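PDB 4BQH: Udp-n-acetylglucosamine pyrophosphorylase from Trypanosoma brucei, which probably catalyses the transfer of a uridylyl group from UTP to N-acetylglucosamine 1-phosphate, giving UDP-N-acetylglucosamine and diphosphate. Local coordinates for residues 351-356 with 425-430. Numbering follows the deposited sequence.
Sequences KFNCAN and IMQVDR
Cys354 and Gln427 mark the closest approach of the two backbones, with their CA atoms 6.8 Å apart, and no backbone-to-backbone hydrogen bond joins the segments. The polar link is made by the side chain of Gln427. Its NE2 donates a nearly straight hydrogen bond to the backbone O of Asn353, 3.0 Å long with an angle of 167° at the hydrogen. The oxygen lies almost in the plane of the Gln427 amide, whereas NE2 sits above the carbonyl plane of Asn353, 36° out of it. CG of Gln427 is anti to the backbone N, and a bend at chi2 (99°) turns the amide to Asn353 and Cys354. The other end of the amide packs on Cys354: OE1 lies 3.6 Å from Cys354 CA and 3.7 Å from Cys354 SG. OE1 also hydrogen-bonds to Thr308 OG1, so both ends of this buried amide are held and its rotation is fixed. CB of Cys354 points toward 425-430, and the SG beyond it touches the CG2 branch of Ile425 at 4.3 Å. This small apolar contact lies beside the Gln427 side-chain amide. At the far end, Ala355 CB lies obliquely to the Arg430 guanidinium, with NH2 of Arg430 4.5 Å from it, a loose contact; the guanidinium is held by Glu316 and Pro310 O. Asn353 OD1 accepts a bond from Lys311 N. Strand 304-309 lies between the two segments in the mixed sheet of this GT-A-type fold. It pairs antiparallel with 355-357 and parallel with 423-427, so Gln427 and Cys354 meet across it, over Thr308.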
loop_
_atom_site.group_PDB
_atom_site.type_symbol
_atom_site.label_atom_id
_atom_site.label_comp_id
_atom_site.label_asym_id
_atom_site.label_seq_id
_atom_site.Cartn_x
_atom_site.Cartn_y
_atom_site.Cartn_z
ATOM N N LYS A 351 4.198 -1.391 -25.896
ATOM C CA LYS A 351 3.731 -0.006 -25.894
ATOM C C LYS A 351 3.080 0.344 -24.551
ATOM O O LYS A 351 3.261 1.454 -24.048
ATOM C CB LYS A 351 2.724 0.219 -27.037
ATOM C CG LYS A 351 3.369 0.225 -28.430
ATOM C CD LYS A 351 2.338 0.500 -29.529
ATOM C CE LYS A 351 2.984 0.490 -30.911
ATOM N NZ LYS A 351 1.961 0.350 -31.991
ATOM N N PHE A 352 2.340 -0.608 -23.988
ATOM C CA PHE A 352 1.714 -0.412 -22.668
ATOM C C PHE A 352 2.525 -1.192 -21.662
ATOM O O PHE A 352 2.316 -2.383 -21.473
ATOM C CB PHE A 352 0.279 -0.911 -22.679
ATOM C CG PHE A 352 -0.657 -0.057 -23.496
ATOM C CD1 PHE A 352 -1.333 1.012 -22.903
ATOM C CD2 PHE A 352 -0.883 -0.336 -24.845
ATOM C CE1 PHE A 352 -2.216 1.796 -23.644
ATOM C CE2 PHE A 352 -1.761 0.454 -25.593
ATOM C CZ PHE A 352 -2.426 1.514 -24.990
ATOM N N ASN A 353 3.468 -0.508 -21.022
ATOM C CA ASN A 353 4.503 -1.203 -20.259
ATOM C C ASN A 353 4.695 -0.626 -18.853
ATOM O O ASN A 353 5.735 -0.809 -18.236
ATOM C CB ASN A 353 5.830 -1.145 -21.046
ATOM C CG ASN A 353 6.809 -2.226 -20.611
ATOM O OD1 ASN A 353 6.407 -3.340 -20.257
ATOM N ND2 ASN A 353 8.097 -1.912 -20.685
ATOM N N CYS A 354 3.682 0.075 -18.343
ATOM C CA CYS A 354 3.764 0.590 -16.954
ATOM C C CYS A 354 2.736 -0.144 -16.118
ATOM O O CYS A 354 1.596 0.302 -15.997
ATOM C CB CYS A 354 3.530 2.104 -16.909
ATOM S SG CYS A 354 4.824 3.038 -17.766
ATOM N N ALA A 355 3.129 -1.299 -15.590
ATOM C CA ALA A 355 2.211 -2.119 -14.774
ATOM C C ALA A 355 2.003 -1.559 -13.364
ATOM O O ALA A 355 2.949 -1.129 -12.692
ATOM C CB ALA A 355 2.720 -3.559 -14.705
ATOM N N ASN A 356 0.745 -1.589 -12.926
ATOM C CA ASN A 356 0.344 -1.094 -11.633
ATOM C C ASN A 356 0.800 -2.023 -10.497
ATOM O O ASN A 356 0.335 -3.149 -10.409
ATOM C CB ASN A 356 -1.188 -0.943 -11.625
ATOM C CG ASN A 356 -1.704 -0.428 -10.302
ATOM O OD1 ASN A 356 -1.005 0.307 -9.600
ATOM N ND2 ASN A 356 -2.923 -0.813 -9.950
ATOM N N ILE A 425 4.516 9.336 -13.246
ATOM C CA ILE A 425 4.841 7.907 -13.169
ATOM C C ILE A 425 6.322 7.779 -12.846
ATOM O O ILE A 425 7.163 8.490 -13.442
ATOM C CB ILE A 425 4.602 7.241 -14.531
ATOM C CG1 ILE A 425 3.085 7.122 -14.779
ATOM C CG2 ILE A 425 5.294 5.861 -14.586
ATOM C CD1 ILE A 425 2.702 6.772 -16.213
ATOM N N MET A 426 6.650 6.866 -11.929
ATOM C CA MET A 426 8.045 6.493 -11.668
ATOM C C MET A 426 8.163 4.985 -11.952
ATOM O O MET A 426 7.591 4.177 -11.240
ATOM C CB MET A 426 8.454 6.839 -10.227
ATOM C CG MET A 426 9.940 6.606 -9.943
ATOM S SD MET A 426 10.398 7.340 -8.345
ATOM C CE MET A 426 9.765 6.167 -7.244
ATOM N N GLN A 427 8.850 4.644 -13.037
ATOM C CA GLN A 427 9.005 3.245 -13.445
ATOM C C GLN A 427 10.215 2.690 -12.684
ATOM O O GLN A 427 11.309 3.202 -12.833
ATOM C CB GLN A 427 9.205 3.144 -14.960
ATOM C CG GLN A 427 9.358 1.706 -15.490
ATOM C CD GLN A 427 8.073 1.135 -16.086
ATOM O OE1 GLN A 427 7.011 1.153 -15.453
ATOM N NE2 GLN A 427 8.174 0.614 -17.311
ATOM N N VAL A 428 9.988 1.653 -11.882
ATOM C CA VAL A 428 11.004 1.113 -10.975
ATOM C C VAL A 428 11.312 -0.353 -11.309
ATOM O O VAL A 428 10.598 -0.994 -12.072
ATOM C CB VAL A 428 10.609 1.251 -9.473
ATOM C CG1 VAL A 428 10.436 2.711 -9.084
ATOM C CG2 VAL A 428 9.341 0.445 -9.136
ATOM N N ASP A 429 12.384 -0.846 -10.693
ATOM C CA ASP A 429 12.895 -2.185 -10.857
ATOM C C ASP A 429 12.060 -3.164 -10.014
ATOM O O ASP A 429 12.149 -3.149 -8.790
ATOM C CB ASP A 429 14.360 -2.133 -10.371
ATOM C CG ASP A 429 15.197 -3.286 -10.856
ATOM O OD1 ASP A 429 14.694 -4.438 -10.840
ATOM O OD2 ASP A 429 16.391 -3.017 -11.217
ATOM N N ARG A 430 11.289 -4.036 -10.663
ATOM C CA ARG A 430 10.328 -4.897 -9.963
ATOM C C ARG A 430 11.014 -5.721 -8.882
ATOM O O ARG A 430 10.525 -5.854 -7.771
ATOM C CB ARG A 430 9.600 -5.832 -10.946
ATOM C CG ARG A 430 8.554 -6.722 -10.270
ATOM C CD ARG A 430 8.022 -7.786 -11.227
ATOM N NE ARG A 430 7.371 -7.194 -12.395
ATOM C CZ ARG A 430 6.104 -7.423 -12.763
ATOM N NH1 ARG A 430 5.312 -8.216 -12.046
ATOM N NH2 ARG A 430 5.627 -6.841 -13.860
#